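Local coordinates for protein 1,3-alpha-isomaltosidase (Kribbella flavida DSM 17836, PDB 5X3I) that hydrolyses the alpha-1,3-glucosidic linkage of the cyclic tetrasaccharide cyclobis-(1-6)-alpha-nigerosyl to give isomaltose, in the intracellular breakdown of this starch-derived sugar, at residues Leu681-Pro685 and Thr696-Ala700; Glu702-Trp707 and Val726-Ala732. The protein carries 1 engineered substitution. One frame throughout, in Å; residues are numbered along the deposited sequence.

Interaction 1: residues Leu681-Pro685 and Thr696-Ala700; sequences LLINP and TYLPA
Asn684 carries its CG anti to the backbone N (chi1 -171°), and Thr696 sets OG1 beside its own backbone N (chi1 -58°), and these torsions bring amide and hydroxyl together. The contact joins two layers of the C-terminal beta domain of this family 31 glycoside hydrolase: strand 681-683 of the six-stranded antiparallel sheet and strand 693-698, which pairs with 715-720. The short strand axes lie 8.9 Å apart, so side chains fill the space between them. Asn684 ND2 donates to Thr696 OG1 over 2.7 Å. The N-H...O angle is 170° and OG1 lies nearly in the amide plane. Weak bonds to Trp694 and Thr695 also hold the Asn684 amide. Leu682 supplies the apolar part. Its CD2 runs alongside Thr696 CG2 at 3.6 Å, the two side chains pointing opposite ways. Without the hydroxyl and methyl, as with an alanine at Thr696, Asn684 ND2 would probably lose its straight bond and a gap would open beside Leu682 CD2. The other branch, Leu682 CD1, lies 3.9 Å from Leu698 CD2. It also comes up against the Pro699 ring, ending 3.6 Å from Pro699 CD.

Interaction 2: residues Glu702-Trp707 and Val726-Ala732; sequences EWIDVW and VPVYCRA. With SO4 (sulfate ion), chain K; SO4 (sulfate ion), chain J.
Val726 meets Trp707 just outside the paired antiparallel strands of the C-terminal beta domain. Trp707 NE1 donates to Val726 O over 2.8 Å. The oxygen sits at the indole edge, near the ring plane, while the donor stands above the carbonyl plane. One face of that indole is covered by Val706 CG2. Pro727 packs on Trp694 and Thr696 of strand 693-698. Val728 O accepts from Val706 N in a long bond of 3.3 Å, and Val728 CB packs 3.7 Å from Val706 CG2. Tyr729 and Asp705 form a non-hydrogen-bonded antiparallel pair. The tyrosine ring leans across the carboxylate, the planes 52° apart, with Tyr729 CE1 3.9 Å from Asp705 CB. One water joins Tyr729 OH to Asp705 OD2, which also forms a salt bridge with Arg719. Asp705 OD1 accepts from Trp707 N, closing an Asx turn where the strand ends. Cys730 and Ile704 form the hydrogen-bonded pair, with both N...O distances 2.9 Å and both donors in the carbonyl planes. Helix 735-742 covers their side chains through Trp735. Arg731 lays CG 3.9 Å from Trp703 CZ3, its guanidinium plane 85° from the indole. With chi3 bent to 66°, the guanidinium gives NH1 and NH2 to one sulfate and turns a face to an oxygen of a second. Both ions probably come from the crystallisation liquor. Glu680 is a further partner of NH1. Ala732 N donates to Glu702 O, and Glu702 N donates to O4 of that second sulfate, 2.7 Å away. The chemistry changes along the pair. Backbone bonds and apolar packing hold its middle, where Arg719, the Asx turn and water satisfy the buried Asp705 carboxylate. At the other end the Arg731 guanidinium, already paired with Glu680, and the Glu702 N-H are probably able to hold an anion.

Interactions 1 and 2 lie in one C-terminal beta domain, their centres about 8 Å apart. Strands 681-683 and 728-731 are neighbours in the six-stranded sheet. Leu682 N lies 2.8 Å from Tyr729 O and Asn684 N 3.1 Å from Pro727 O, both probable hydrogen bonds. Interaction 1 stacks strand 693-698 against this sheet, and interaction 2 adds strand 703-705 within it. The chain passes directly from the one strand to the other. In the short link between them, Pro699 O accepts a bond from Trp703 NE1, and Leu698 CD1 packs 3.7 Å from Trp703 CB. Both contacts lie away from the annotated active-site residues, including the engineered Ala471.

Interaction 1: residues Leu681-Pro685 and Thr696-Ala700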
# COMPACT_ATOMS: atom_id res chain seq x y z
N LEU A 681 -12.84 -0.61 24.16
CA LEU A 681 -14.02 -0.76 23.32
C LEU A 681 -13.89 -1.90 22.33
O LEU A 681 -12.90 -2.00 21.63
CB LEU A 681 -14.31 0.53 22.54
CG LEU A 681 -14.69 1.80 23.30
CD1 LEU A 681 -14.74 2.99 22.33
CD2 LEU A 681 -16.02 1.64 24.00
N LEU A 682 -14.93 -2.73 22.25
CA LEU A 682 -14.97 -3.82 21.28
C LEU A 682 -15.96 -3.47 20.17
O LEU A 682 -17.12 -3.16 20.42
CB LEU A 682 -15.35 -5.14 21.97
CG LEU A 682 -15.21 -6.42 21.15
CD1 LEU A 682 -14.92 -7.59 22.06
CD2 LEU A 682 -16.46 -6.69 20.35
N ILE A 683 -15.47 -3.54 18.94
CA ILE A 683 -16.26 -3.16 17.78
C ILE A 683 -16.61 -4.38 16.94
O ILE A 683 -15.79 -5.28 16.79
CB ILE A 683 -15.48 -2.16 16.90
CG1 ILE A 683 -14.74 -1.13 17.76
CG2 ILE A 683 -16.41 -1.51 15.89
CD1 ILE A 683 -15.63 -0.31 18.67
N ASN A 684 -17.82 -4.41 16.40
CA ASN A 684 -18.24 -5.48 15.51
C ASN A 684 -19.00 -4.97 14.30
O ASN A 684 -20.23 -4.98 14.29
CB ASN A 684 -19.09 -6.50 16.26
CG ASN A 684 -19.37 -7.75 15.45
OD1 ASN A 684 -18.74 -7.98 14.42
ND2 ASN A 684 -20.31 -8.56 15.91
N PRO A 685 -18.27 -4.54 13.26
CA PRO A 685 -18.83 -3.93 12.06
C PRO A 685 -19.93 -4.77 11.45
O PRO A 685 -19.83 -6.00 11.49
CB PRO A 685 -17.62 -3.87 11.12
CG PRO A 685 -16.46 -3.81 12.02
CD PRO A 685 -16.81 -4.66 13.18
N THR A 696 -22.26 -10.76 18.37
CA THR A 696 -20.91 -10.39 18.75
C THR A 696 -20.39 -11.37 19.80
O THR A 696 -21.14 -11.77 20.69
CB THR A 696 -20.87 -8.95 19.32
OG1 THR A 696 -21.37 -8.04 18.34
CG2 THR A 696 -19.46 -8.56 19.69
N TYR A 697 -19.13 -11.76 19.70
CA TYR A 697 -18.55 -12.60 20.73
C TYR A 697 -17.71 -11.76 21.67
O TYR A 697 -16.68 -11.21 21.29
CB TYR A 697 -17.69 -13.72 20.13
CG TYR A 697 -16.93 -14.49 21.18
CD1 TYR A 697 -17.56 -15.42 22.00
CD2 TYR A 697 -15.58 -14.27 21.38
CE1 TYR A 697 -16.87 -16.11 22.98
CE2 TYR A 697 -14.88 -14.96 22.36
CZ TYR A 697 -15.53 -15.88 23.15
OH TYR A 697 -14.84 -16.56 24.12
N LEU A 698 -18.16 -11.68 22.91
CA LEU A 698 -17.44 -10.95 23.93
C LEU A 698 -16.57 -11.90 24.73
O LEU A 698 -17.07 -12.82 25.36
CB LEU A 698 -18.41 -10.22 24.85
CG LEU A 698 -19.34 -9.19 24.21
CD1 LEU A 698 -20.27 -8.59 25.24
CD2 LEU A 698 -18.53 -8.11 23.53
N PRO A 699 -15.26 -11.66 24.73
CA PRO A 699 -14.33 -12.50 25.49
C PRO A 699 -14.49 -12.29 26.99
O PRO A 699 -15.40 -11.58 27.41
CB PRO A 699 -12.96 -12.03 25.01
CG PRO A 699 -13.18 -10.61 24.61
CD PRO A 699 -14.57 -10.56 24.05
N ALA A 700 -13.60 -12.88 27.78
CA ALA A 700 -13.69 -12.82 29.23
C ALA A 700 -13.65 -11.38 29.73
O ALA A 700 -13.06 -10.52 29.09
CB ALA A 700 -12.57 -13.61 29.86

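Interaction 2: residues Glu702-Trp707 and Val726-Ala732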
# COMPACT_ATOMS: atom_id res chain seq x y z
N GLU A 702 -16.07 -8.13 31.94
CA GLU A 702 -17.43 -7.59 32.06
C GLU A 702 -17.69 -6.47 31.05
O GLU A 702 -16.85 -5.60 30.85
CB GLU A 702 -17.68 -7.07 33.47
CG GLU A 702 -17.51 -8.12 34.55
CD GLU A 702 -18.42 -7.88 35.73
OE1 GLU A 702 -19.65 -7.85 35.53
OE2 GLU A 702 -17.91 -7.73 36.86
N TRP A 703 -18.87 -6.50 30.44
CA TRP A 703 -19.15 -5.63 29.32
C TRP A 703 -20.43 -4.82 29.46
O TRP A 703 -21.39 -5.24 30.11
CB TRP A 703 -19.21 -6.45 28.03
CG TRP A 703 -17.93 -7.15 27.74
CD1 TRP A 703 -17.58 -8.42 28.10
CD2 TRP A 703 -16.80 -6.61 27.04
NE1 TRP A 703 -16.32 -8.70 27.66
CE2 TRP A 703 -15.81 -7.61 27.01
CE3 TRP A 703 -16.53 -5.37 26.45
CZ2 TRP A 703 -14.58 -7.41 26.41
CZ3 TRP A 703 -15.31 -5.18 25.85
CH2 TRP A 703 -14.35 -6.20 25.83
N ILE A 704 -20.44 -3.67 28.80
CA ILE A 704 -21.61 -2.81 28.74
C ILE A 704 -21.92 -2.45 27.30
O ILE A 704 -21.02 -2.06 26.55
CB ILE A 704 -21.39 -1.55 29.58
CG1 ILE A 704 -21.66 -1.87 31.05
CG2 ILE A 704 -22.28 -0.41 29.09
CD1 ILE A 704 -21.18 -0.82 31.99
N ASP A 705 -23.18 -2.61 26.91
CA ASP A 705 -23.64 -2.18 25.60
C ASP A 705 -23.67 -0.65 25.60
O ASP A 705 -24.41 -0.05 26.38
CB ASP A 705 -25.02 -2.77 25.31
CG ASP A 705 -25.54 -2.43 23.92
OD1 ASP A 705 -25.09 -1.45 23.30
OD2 ASP A 705 -26.44 -3.16 23.45
N VAL A 706 -22.93 -0.02 24.69
CA VAL A 706 -22.73 1.43 24.79
C VAL A 706 -23.97 2.21 24.39
O VAL A 706 -24.11 3.37 24.74
CB VAL A 706 -21.55 1.93 23.93
CG1 VAL A 706 -20.26 1.22 24.32
CG2 VAL A 706 -21.85 1.75 22.46
N TRP A 707 -24.86 1.58 23.63
CA TRP A 707 -26.06 2.25 23.18
C TRP A 707 -27.16 2.28 24.24
O TRP A 707 -27.93 3.23 24.30
CB TRP A 707 -26.58 1.60 21.91
CG TRP A 707 -25.52 1.48 20.87
CD1 TRP A 707 -25.04 0.33 20.32
CD2 TRP A 707 -24.78 2.55 20.28
NE1 TRP A 707 -24.05 0.62 19.42
CE2 TRP A 707 -23.87 1.97 19.37
CE3 TRP A 707 -24.80 3.94 20.43
CZ2 TRP A 707 -22.99 2.74 18.62
CZ3 TRP A 707 -23.92 4.70 19.68
CH2 TRP A 707 -23.03 4.10 18.78
N VAL A 726 -23.97 0.34 15.22
CA VAL A 726 -23.03 -0.74 14.99
C VAL A 726 -22.72 -1.25 16.38
O VAL A 726 -22.55 -0.45 17.29
CB VAL A 726 -21.73 -0.28 14.26
CG1 VAL A 726 -21.10 0.95 14.94
CG2 VAL A 726 -20.71 -1.40 14.19
N PRO A 727 -22.65 -2.58 16.55
CA PRO A 727 -22.44 -3.08 17.91
C PRO A 727 -21.10 -2.67 18.47
O PRO A 727 -20.07 -2.88 17.84
CB PRO A 727 -22.54 -4.60 17.74
CG PRO A 727 -23.42 -4.78 16.56
CD PRO A 727 -23.05 -3.65 15.63
N VAL A 728 -21.13 -2.09 19.66
CA VAL A 728 -19.95 -1.61 20.36
C VAL A 728 -20.15 -1.88 21.84
O VAL A 728 -21.22 -1.63 22.38
CB VAL A 728 -19.71 -0.09 20.14
CG1 VAL A 728 -18.59 0.41 21.04
CG2 VAL A 728 -19.42 0.21 18.70
N TYR A 729 -19.12 -2.38 22.49
CA TYR A 729 -19.21 -2.73 23.89
C TYR A 729 -18.02 -2.16 24.63
O TYR A 729 -16.92 -2.15 24.12
CB TYR A 729 -19.30 -4.25 24.06
CG TYR A 729 -20.52 -4.84 23.39
CD1 TYR A 729 -21.72 -4.96 24.08
CD2 TYR A 729 -20.49 -5.23 22.06
CE1 TYR A 729 -22.84 -5.47 23.47
CE2 TYR A 729 -21.61 -5.74 21.45
CZ TYR A 729 -22.78 -5.86 22.16
OH TYR A 729 -23.90 -6.36 21.55
N CYS A 730 -18.27 -1.69 25.84
CA CYS A 730 -17.22 -1.07 26.64
C CYS A 730 -16.93 -1.92 27.86
O CYS A 730 -17.84 -2.50 28.46
CB CYS A 730 -17.63 0.35 27.06
SG CYS A 730 -16.41 1.22 28.03
N ARG A 731 -15.66 -2.00 28.24
CA ARG A 731 -15.28 -2.67 29.46
C ARG A 731 -15.95 -1.96 30.62
O ARG A 731 -15.83 -0.74 30.76
CB ARG A 731 -13.76 -2.69 29.63
CG ARG A 731 -13.04 -3.58 28.62
CD ARG A 731 -11.53 -3.52 28.78
NE ARG A 731 -11.07 -4.08 30.04
CZ ARG A 731 -10.48 -3.39 31.01
NH1 ARG A 731 -10.25 -2.09 30.86
NH2 ARG A 731 -10.10 -4.00 32.12
N ALA A 732 -16.66 -2.72 31.45
CA ALA A 732 -17.51 -2.17 32.49
C ALA A 732 -16.77 -1.22 33.41
O ALA A 732 -17.30 -0.18 33.79
CB ALA A 732 -18.15 -3.29 33.29
S SO4 K . -13.83 -5.19 33.52
O1 SO4 K . -14.75 -4.88 34.61
O2 SO4 K . -13.45 -3.93 32.88
O3 SO4 K . -12.64 -5.84 34.05
O4 SO4 K . -14.47 -6.07 32.56
S SO4 J . -9.12 -1.34 34.75
O1 SO4 J . -9.98 -0.92 35.85
O2 SO4 J . -7.73 -1.01 35.07
O3 SO4 J . -9.25 -2.78 34.55
O4 SO4 J . -9.52 -0.64 33.53
O HOH W 1 -23.75 -2.73 21.17
O HOH W 2 -26.13 -5.93 23.11